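Local coordinates for protein esterase (Xanthomonas oryzae pv. oryzae, PDB 3H2G) that hydrolyses ester bonds as a rice cell wall-degrading esterase that contributes to bacterial virulence on rice, at residues Phe49-Ile54 / Val121-Leu126; Ile54-Glu59 / Tyr133-Tyr138; Ala142-Ala147 / Ala182-Arg187. One frame throughout, in Å; residues are numbered along the deposited sequence.

Contact 1. Residues Phe49-Ile54 / Val121-Leu126; sequences FTYATI and VGSDYL
The phenol oxygen of Tyr-51 and the hydroxyl of Ser-123 meet in the shortest polar link of this contact: Ser-123 OG donates to Tyr-51 OH over 2.6 Å, arriving at the ring edge and in its plane. With OG anti to the backbone N (chi1 170°), Ser-123 can also receive a second bond from its own chain, because Tyr-125 N donates to Ser-123 OG over 2.9 Å. This is an ST turn, in which the serine oxygen accepts from the backbone two residues on. Beyond the phenol, a weak bond runs from Tyr-51 OH to the carbonyl of Ala-147 on helix 141-162.

Van der Waals contacts lie at both ends. At one, the CZ tip of the Phe-49 ring abuts Val-121 CG1 at 3.9 Å, edge-on and with the two side chains at about a right angle. At the other, Leu-126 packs a methyl on the backbone carbonyl of Ile-54, with CD1 3.4 Å from Ile-54 O, and sets CD2 3.9 Å from Thr-53 CG2; the Thr-53 hydroxyl bonds instead to Asp-150.

Strands 43-54 and 119-123 are not sheet neighbours, since strand 60-71 runs between them, and side chains, Phe-49, Tyr-51 and Leu-126 among them, bridge the gap. A chain of hydrogen bonds thus leads from Tyr-125 N through Ser-123 OG and Tyr-51 OH, its last step to Ala-147 O weak, and supplies partners for polar groups buried beneath the helix.

Contact 2. Residues Ile54-Glu59 / Tyr133-Tyr138; sequences IGVEGE and YAYHPY
Tyr-133 and Val-56 carry most of this contact, one by its phenol oxygen and the other by both its backbone and its methyls. Val-56 N donates to Tyr-133 OH over 2.9 Å (154° at the hydrogen), and the same oxygen donates its own proton in a hydrogen bond to Glu-59 OE2 over 2.7 Å. The carboxylate is met on its syn side, 32° out of its plane, and lies at the edge of the phenol ring with the two planes 50° apart. A bend at the second torsion folds the Glu-59 chain back over its own turn, where OE1 uses its syn lone pair to accept Glu-57 N. Gly-55, having no side chain, lets the phenol come within 3.4 Å between Gly-55 CA and Tyr-133 OH.

The methyls of Val-56 fill the other half. Its CG2 sits 3.4 Å from Tyr-135 OH, the two side chains approaching from opposite directions, while CG1 lies 3.7 Å from Pro-137 CG, which belongs to the central residue of an inverse gamma turn. The Tyr-135 ring in turn stacks with His-244 of helix 231-246, whose Thr-245 it also touches.

Residues 55 to 58 make a type I turn joining strands 43-54 and 60-71, a hairpin end that meets the loop leading into helix 141-162. Held by both a donor and an acceptor, the phenol is limited in its rotation about CZ-OH; its bond to Glu-59 would be expected to favour the carboxylate form of that residue.

Contact 3. Residues Ala142-Ala147 / Ala182-Arg187; sequences ASEASA and AMATQR
The helices that precede and follow strand 169-175 in the chain cross here, in an arrangement consistent with an alpha/beta-hydrolase fold: helix 141-162 comes before the strand, and helix 177-192 follows the GxSxG turn that probably forms the nucleophile elbow. The short axis segments approach to 8.0 Å at a crossing angle of -76°, close enough that Ala-145 CA and Thr-185 CA lie only 4.2 Å apart.

Small residues make such closeness possible. The methyl of Ala-145 points at the other helix and settles over its backbone, 3.7 Å between Ala-145 CB and Ala-184 O and 3.8 Å between Ala-145 CB and Thr-185 CA. From the facing helix, Thr-185 brings its hydroxyl against the main chain, with OG1 3.5 Å from Ala-145 CA. That oxygen stands beside its own backbone N (chi1 -60°), from where it bonds back to the carbonyl of Thr-181 one helical turn earlier, so its polar demand is met within helix 177-192. Its neighbour Ala-184 directs CB toward Glu-144, whose OE2 stays 4.5 Å from Ala-184 CB.

Further along, Glu-144 touches Gln-177, His-180 and Thr-181 in the first turns of helix 177-192, and so lies close to the probable elbow. Thr-185 also meets Thr-148, Ile-149 and Leu-172, the last of these on strand 169-175. No hydrogen bond links the two segments: the helices are joined by van der Waals contact of methyls, carbonyl and hydroxyl, each backbone keeping its internal helical bonds, and the close approach rests on the small side chains at the crossing point.

Overall arrangement
From the N terminus, the chain runs along strand 43-54, where contact 1 begins, and turns through residues 54-59, where contact 2 begins; Ile-54 belongs to both. After strands 60-71 and 79-85, strand 119-123 closes contact 1, and the loop at 133-138 then closes contact 2. Their segments alternate, so the two contacts cross rather than nest. Contact 3 opens afterwards, at 142-147, and closes at 182-187, after strand 169-175. The centres of the contacts lie about 11 to 13 Å apart, and all three touch each other, with helix 141-162 as the meeting point: contact 1 lies beneath it, contact 2 beside its start, and contact 3 joins it to helix 177-192.

Contact 1. Residues Phe49-Ile54 / Val121-Leu126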
loop_
_atom_site.group_PDB
_atom_site.type_symbol
_atom_site.label_atom_id
_atom_site.label_comp_id
_atom_site.label_asym_id
_atom_site.label_seq_id
_atom_site.Cartn_x
_atom_site.Cartn_y
_atom_site.Cartn_z
ATOM N N PHE A 49 -17.151 -2.433 4.729
ATOM C CA PHE A 49 -17.757 -1.309 5.419
ATOM C C PHE A 49 -17.386 0.019 4.773
ATOM O O PHE A 49 -16.433 0.099 3.996
ATOM C CB PHE A 49 -17.338 -1.328 6.900
ATOM C CG PHE A 49 -15.856 -1.146 7.125
ATOM C CD1 PHE A 49 -15.316 0.126 7.308
ATOM C CD2 PHE A 49 -14.999 -2.244 7.136
ATOM C CE1 PHE A 49 -13.938 0.300 7.500
ATOM C CE2 PHE A 49 -13.617 -2.083 7.325
ATOM C CZ PHE A 49 -13.090 -0.810 7.506
ATOM N N THR A 50 -18.168 1.052 5.070
ATOM C CA THR A 50 -17.893 2.388 4.552
ATOM C C THR A 50 -17.817 3.287 5.773
ATOM O O THR A 50 -18.450 3.013 6.796
ATOM C CB THR A 50 -18.995 2.887 3.595
ATOM O OG1 THR A 50 -20.248 2.954 4.285
ATOM C CG2 THR A 50 -19.119 1.945 2.404
ATOM N N TYR A 51 -17.036 4.355 5.680
ATOM C CA TYR A 51 -16.874 5.241 6.823
ATOM C C TYR A 51 -16.562 6.676 6.443
ATOM O O TYR A 51 -16.226 6.978 5.298
ATOM C CB TYR A 51 -15.758 4.707 7.725
ATOM C CG TYR A 51 -14.421 4.573 7.016
ATOM C CD1 TYR A 51 -14.159 3.494 6.167
ATOM C CD2 TYR A 51 -13.426 5.538 7.178
ATOM C CE1 TYR A 51 -12.934 3.381 5.493
ATOM C CE2 TYR A 51 -12.200 5.439 6.508
ATOM C CZ TYR A 51 -11.961 4.358 5.669
ATOM O OH TYR A 51 -10.752 4.255 5.014
ATOM N N ALA A 52 -16.677 7.558 7.428
ATOM C CA ALA A 52 -16.395 8.966 7.238
ATOM C C ALA A 52 -14.907 9.188 7.489
ATOM O O ALA A 52 -14.333 8.615 8.414
ATOM C CB ALA A 52 -17.224 9.801 8.215
ATOM N N THR A 53 -14.286 10.018 6.659
ATOM C CA THR A 53 -12.871 10.322 6.810
ATOM C C THR A 53 -12.631 11.720 6.250
ATOM O O THR A 53 -13.578 12.495 6.104
ATOM C CB THR A 53 -12.001 9.272 6.074
ATOM O OG1 THR A 53 -10.617 9.506 6.364
ATOM C CG2 THR A 53 -12.233 9.336 4.568
ATOM N N ILE A 54 -11.381 12.056 5.945
ATOM C CA ILE A 54 -11.081 13.381 5.410
ATOM C C ILE A 54 -10.364 13.347 4.072
ATOM O O ILE A 54 -9.703 12.365 3.730
ATOM C CB ILE A 54 -10.202 14.207 6.379
ATOM C CG1 ILE A 54 -8.974 13.391 6.789
ATOM C CG2 ILE A 54 -11.024 14.641 7.591
ATOM C CD1 ILE A 54 -7.929 14.185 7.556
ATOM N N VAL A 121 -7.599 -5.114 8.879
ATOM C CA VAL A 121 -8.416 -4.010 8.396
ATOM C C VAL A 121 -7.653 -3.238 7.331
ATOM O O VAL A 121 -6.507 -2.848 7.543
ATOM C CB VAL A 121 -8.769 -3.019 9.522
ATOM C CG1 VAL A 121 -9.679 -1.924 8.971
ATOM C CG2 VAL A 121 -9.443 -3.748 10.670
ATOM N N GLY A 122 -8.294 -3.016 6.189
ATOM C CA GLY A 122 -7.645 -2.276 5.124
ATOM C C GLY A 122 -8.600 -1.291 4.476
ATOM O O GLY A 122 -9.767 -1.603 4.259
ATOM N N SER A 123 -8.114 -0.089 4.197
ATOM C CA SER A 123 -8.934 0.921 3.542
ATOM C C SER A 123 -8.719 0.774 2.048
ATOM O O SER A 123 -7.631 0.404 1.619
ATOM C CB SER A 123 -8.500 2.327 3.962
ATOM O OG SER A 123 -9.126 3.311 3.153
ATOM N N ASP A 124 -9.750 1.047 1.252
ATOM C CA ASP A 124 -9.587 0.976 -0.191
ATOM C C ASP A 124 -8.907 2.262 -0.660
ATOM O O ASP A 124 -8.494 2.368 -1.812
ATOM C CB ASP A 124 -10.937 0.795 -0.891
ATOM C CG ASP A 124 -11.473 -0.618 -0.753
ATOM O OD1 ASP A 124 -10.685 -1.567 -0.955
ATOM O OD2 ASP A 124 -12.673 -0.784 -0.450
ATOM N N TYR A 125 -8.784 3.221 0.261
ATOM C CA TYR A 125 -8.158 4.527 0.010
ATOM C C TYR A 125 -9.143 5.533 -0.578
ATOM O O TYR A 125 -10.175 5.157 -1.127
ATOM C CB TYR A 125 -6.979 4.417 -0.967
ATOM C CG TYR A 125 -5.805 3.567 -0.531
ATOM C CD1 TYR A 125 -4.867 3.132 -1.469
ATOM C CD2 TYR A 125 -5.612 3.214 0.807
ATOM C CE1 TYR A 125 -3.771 2.369 -1.095
ATOM C CE2 TYR A 125 -4.506 2.446 1.195
ATOM C CZ TYR A 125 -3.592 2.030 0.234
ATOM O OH TYR A 125 -2.493 1.279 0.591
ATOM N N LEU A 126 -8.808 6.817 -0.470
ATOM C CA LEU A 126 -9.651 7.866 -1.028
ATOM C C LEU A 126 -9.717 7.708 -2.544
ATOM O O LEU A 126 -8.707 7.426 -3.186
ATOM C CB LEU A 126 -9.074 9.252 -0.714
ATOM C CG LEU A 126 -9.188 9.845 0.691
ATOM C CD1 LEU A 126 -8.555 11.231 0.695
ATOM C CD2 LEU A 126 -10.649 9.944 1.099
#

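Contact 2. Residues Ile54-Glu59 / Tyr133-Tyr138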
loop_
_atom_site.group_PDB
_atom_site.type_symbol
_atom_site.label_atom_id
_atom_site.label_comp_id
_atom_site.label_asym_id
_atom_site.label_seq_id
_atom_site.Cartn_x
_atom_site.Cartn_y
_atom_site.Cartn_z
ATOM N N ILE A 54 -11.381 12.056 5.945
ATOM C CA ILE A 54 -11.081 13.381 5.410
ATOM C C ILE A 54 -10.364 13.347 4.072
ATOM O O ILE A 54 -9.703 12.365 3.730
ATOM C CB ILE A 54 -10.202 14.207 6.379
ATOM C CG1 ILE A 54 -8.974 13.391 6.789
ATOM C CG2 ILE A 54 -11.024 14.641 7.591
ATOM C CD1 ILE A 54 -7.929 14.185 7.556
ATOM N N GLY A 55 -10.509 14.435 3.320
ATOM C CA GLY A 55 -9.849 14.558 2.034
ATOM C C GLY A 55 -8.462 15.129 2.262
ATOM O O GLY A 55 -8.039 15.291 3.410
ATOM N N VAL A 56 -7.754 15.455 1.186
ATOM C CA VAL A 56 -6.400 15.983 1.311
ATOM C C VAL A 56 -6.351 17.385 1.908
ATOM O O VAL A 56 -5.292 17.840 2.338
ATOM C CB VAL A 56 -5.666 15.989 -0.055
ATOM C CG1 VAL A 56 -5.669 14.583 -0.654
ATOM C CG2 VAL A 56 -6.325 16.974 -1.007
ATOM N N GLU A 57 -7.491 18.068 1.930
ATOM C CA GLU A 57 -7.554 19.414 2.490
ATOM C C GLU A 57 -8.270 19.381 3.836
ATOM O O GLU A 57 -8.651 20.418 4.376
ATOM C CB GLU A 57 -8.291 20.362 1.537
ATOM C CG GLU A 57 -7.600 20.585 0.195
ATOM C CD GLU A 57 -6.158 21.038 0.345
ATOM O OE1 GLU A 57 -5.881 21.864 1.239
ATOM O OE2 GLU A 57 -5.299 20.577 -0.436
ATOM N N GLY A 58 -8.451 18.175 4.370
ATOM C CA GLY A 58 -9.112 18.019 5.653
ATOM C C GLY A 58 -10.625 18.118 5.592
ATOM O O GLY A 58 -11.288 18.134 6.627
ATOM N N GLU A 59 -11.172 18.178 4.382
ATOM C CA GLU A 59 -12.614 18.285 4.200
ATOM C C GLU A 59 -13.270 16.910 4.337
ATOM O O GLU A 59 -12.613 15.882 4.192
ATOM C CB GLU A 59 -12.936 18.870 2.819
ATOM C CG GLU A 59 -12.818 17.875 1.667
ATOM C CD GLU A 59 -11.405 17.716 1.137
ATOM O OE1 GLU A 59 -10.436 17.825 1.921
ATOM O OE2 GLU A 59 -11.265 17.460 -0.076
ATOM N N TYR A 133 -14.521 10.364 -3.205
ATOM C CA TYR A 133 -13.477 11.278 -3.673
ATOM C C TYR A 133 -13.315 11.204 -5.195
ATOM O O TYR A 133 -13.305 10.121 -5.777
ATOM C CB TYR A 133 -12.145 10.973 -2.975
ATOM C CG TYR A 133 -11.439 12.216 -2.469
ATOM C CD1 TYR A 133 -12.057 13.067 -1.549
ATOM C CD2 TYR A 133 -10.160 12.549 -2.918
ATOM C CE1 TYR A 133 -11.419 14.219 -1.087
ATOM C CE2 TYR A 133 -9.511 13.699 -2.464
ATOM C CZ TYR A 133 -10.147 14.530 -1.551
ATOM O OH TYR A 133 -9.517 15.668 -1.111
ATOM N N ALA A 134 -13.177 12.369 -5.825
ATOM C CA ALA A 134 -13.057 12.471 -7.282
ATOM C C ALA A 134 -11.810 11.861 -7.917
ATOM O O ALA A 134 -11.789 11.605 -9.120
ATOM C CB ALA A 134 -13.186 13.935 -7.703
ATOM N N TYR A 135 -10.766 11.644 -7.125
ATOM C CA TYR A 135 -9.537 11.047 -7.646
ATOM C C TYR A 135 -8.856 10.297 -6.514
ATOM O O TYR A 135 -9.288 10.387 -5.367
ATOM C CB TYR A 135 -8.578 12.128 -8.172
ATOM C CG TYR A 135 -8.111 13.107 -7.111
ATOM C CD1 TYR A 135 -8.890 14.212 -6.760
ATOM C CD2 TYR A 135 -6.902 12.912 -6.438
ATOM C CE1 TYR A 135 -8.476 15.099 -5.761
ATOM C CE2 TYR A 135 -6.481 13.789 -5.438
ATOM C CZ TYR A 135 -7.273 14.878 -5.104
ATOM O OH TYR A 135 -6.865 15.732 -4.103
ATOM N N HIS A 136 -7.807 9.546 -6.829
ATOM C CA HIS A 136 -7.075 8.845 -5.780
ATOM C C HIS A 136 -5.728 9.517 -5.571
ATOM O O HIS A 136 -4.934 9.634 -6.509
ATOM C CB HIS A 136 -6.828 7.373 -6.117
ATOM C CG HIS A 136 -5.922 6.697 -5.134
ATOM N ND1 HIS A 136 -4.729 6.107 -5.497
ATOM C CD2 HIS A 136 -5.990 6.604 -3.785
ATOM C CE1 HIS A 136 -4.100 5.685 -4.413
ATOM N NE2 HIS A 136 -4.843 5.976 -3.361
ATOM N N PRO A 137 -5.459 9.988 -4.342
ATOM C CA PRO A 137 -4.184 10.646 -4.034
ATOM C C PRO A 137 -3.087 9.585 -3.933
ATOM O O PRO A 137 -2.632 9.240 -2.842
ATOM C CB PRO A 137 -4.454 11.322 -2.685
ATOM C CG PRO A 137 -5.956 11.484 -2.653
ATOM C CD PRO A 137 -6.421 10.179 -3.243
ATOM N N TYR A 138 -2.683 9.063 -5.083
ATOM C CA TYR A 138 -1.652 8.035 -5.164
ATOM C C TYR A 138 -0.338 8.495 -4.520
ATOM O O TYR A 138 0.165 9.572 -4.821
ATOM C CB TYR A 138 -1.435 7.676 -6.641
ATOM C CG TYR A 138 -0.474 6.538 -6.913
ATOM C CD1 TYR A 138 -0.616 5.306 -6.274
ATOM C CD2 TYR A 138 0.549 6.680 -7.850
ATOM C CE1 TYR A 138 0.239 4.240 -6.565
ATOM C CE2 TYR A 138 1.408 5.620 -8.149
ATOM C CZ TYR A 138 1.246 4.406 -7.503
ATOM O OH TYR A 138 2.097 3.359 -7.793
#

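Contact 3. Residues Ala142-Ala147 / Ala182-Arg187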
loop_
_atom_site.group_PDB
_atom_site.type_symbol
_atom_site.label_atom_id
_atom_site.label_comp_id
_atom_site.label_asym_id
_atom_site.label_seq_id
_atom_site.Cartn_x
_atom_site.Cartn_y
_atom_site.Cartn_z
ATOM N N ALA A 142 -0.108 11.720 3.684
ATOM C CA ALA A 142 -1.156 12.198 4.580
ATOM C C ALA A 142 -2.511 11.510 4.442
ATOM O O ALA A 142 -3.093 11.094 5.445
ATOM C CB ALA A 142 -1.326 13.707 4.423
ATOM N N SER A 143 -3.021 11.394 3.218
ATOM C CA SER A 143 -4.326 10.767 3.016
ATOM C C SER A 143 -4.269 9.240 3.045
ATOM O O SER A 143 -5.278 8.584 3.299
ATOM C CB SER A 143 -4.976 11.263 1.714
ATOM O OG SER A 143 -4.191 10.952 0.581
ATOM N N GLU A 144 -3.099 8.668 2.780
ATOM C CA GLU A 144 -2.964 7.218 2.859
ATOM C C GLU A 144 -3.081 6.879 4.343
ATOM O O GLU A 144 -3.723 5.898 4.731
ATOM C CB GLU A 144 -1.599 6.765 2.330
ATOM C CG GLU A 144 -1.511 6.680 0.813
ATOM C CD GLU A 144 -0.112 6.355 0.344
ATOM O OE1 GLU A 144 0.068 6.063 -0.854
ATOM O OE2 GLU A 144 0.812 6.398 1.180
ATOM N N ALA A 145 -2.467 7.719 5.173
ATOM C CA ALA A 145 -2.503 7.522 6.614
ATOM C C ALA A 145 -3.886 7.811 7.195
ATOM O O ALA A 145 -4.411 7.017 7.979
ATOM C CB ALA A 145 -1.452 8.405 7.293
ATOM N N SER A 146 -4.478 8.941 6.812
ATOM C CA SER A 146 -5.793 9.306 7.331
ATOM C C SER A 146 -6.850 8.267 6.966
ATOM O O SER A 146 -7.700 7.923 7.786
ATOM C CB SER A 146 -6.212 10.693 6.827
ATOM O OG SER A 146 -6.366 10.731 5.417
ATOM N N ALA A 147 -6.789 7.763 5.740
ATOM C CA ALA A 147 -7.748 6.758 5.291
ATOM C C ALA A 147 -7.571 5.460 6.075
ATOM O O ALA A 147 -8.547 4.815 6.452
ATOM C CB ALA A 147 -7.571 6.498 3.797
ATOM N N ALA A 182 1.682 1.935 4.853
ATOM C CA ALA A 182 1.951 1.400 6.183
ATOM C C ALA A 182 2.907 2.296 6.961
ATOM O O ALA A 182 2.651 2.636 8.119
ATOM C CB ALA A 182 2.529 -0.012 6.074
ATOM N N MET A 183 4.005 2.685 6.322
ATOM C CA MET A 183 4.993 3.534 6.981
ATOM C C MET A 183 4.452 4.931 7.272
ATOM O O MET A 183 4.730 5.503 8.331
ATOM C CB MET A 183 6.266 3.640 6.134
ATOM C CG MET A 183 7.384 4.413 6.835
ATOM S SD MET A 183 8.953 4.429 5.939
ATOM C CE MET A 183 9.580 2.793 6.329
ATOM N N ALA A 184 3.684 5.483 6.337
ATOM C CA ALA A 184 3.112 6.816 6.524
ATOM C C ALA A 184 2.130 6.793 7.689
ATOM O O ALA A 184 2.036 7.751 8.465
ATOM C CB ALA A 184 2.406 7.273 5.247
ATOM N N THR A 185 1.391 5.693 7.802
ATOM C CA THR A 185 0.420 5.532 8.881
ATOM C C THR A 185 1.167 5.384 10.208
ATOM O O THR A 185 0.756 5.929 11.235
ATOM C CB THR A 185 -0.467 4.286 8.641
ATOM O OG1 THR A 185 -1.177 4.436 7.402
ATOM C CG2 THR A 185 -1.465 4.114 9.777
ATOM N N GLN A 186 2.270 4.645 10.186
ATOM C CA GLN A 186 3.063 4.456 11.396
ATOM C C GLN A 186 3.598 5.797 11.891
ATOM O O GLN A 186 3.550 6.099 13.081
ATOM C CB GLN A 186 4.237 3.519 11.121
ATOM C CG GLN A 186 5.222 3.446 12.275
ATOM C CD GLN A 186 6.447 2.618 11.951
ATOM O OE1 GLN A 186 6.605 2.127 10.830
ATOM N NE2 GLN A 186 7.329 2.463 12.933
ATOM N N ARG A 187 4.115 6.600 10.969
ATOM C CA ARG A 187 4.663 7.900 11.330
ATOM C C ARG A 187 3.608 8.792 11.980
ATOM O O ARG A 187 3.881 9.463 12.974
ATOM C CB ARG A 187 5.239 8.597 10.092
ATOM C CG ARG A 187 5.915 9.929 10.407
ATOM C CD ARG A 187 6.520 10.571 9.171
ATOM N NE ARG A 187 5.504 10.904 8.174
ATOM C CZ ARG A 187 5.763 11.528 7.029
ATOM N NH1 ARG A 187 7.009 11.886 6.737
ATOM N NH2 ARG A 187 4.781 11.795 6.180
#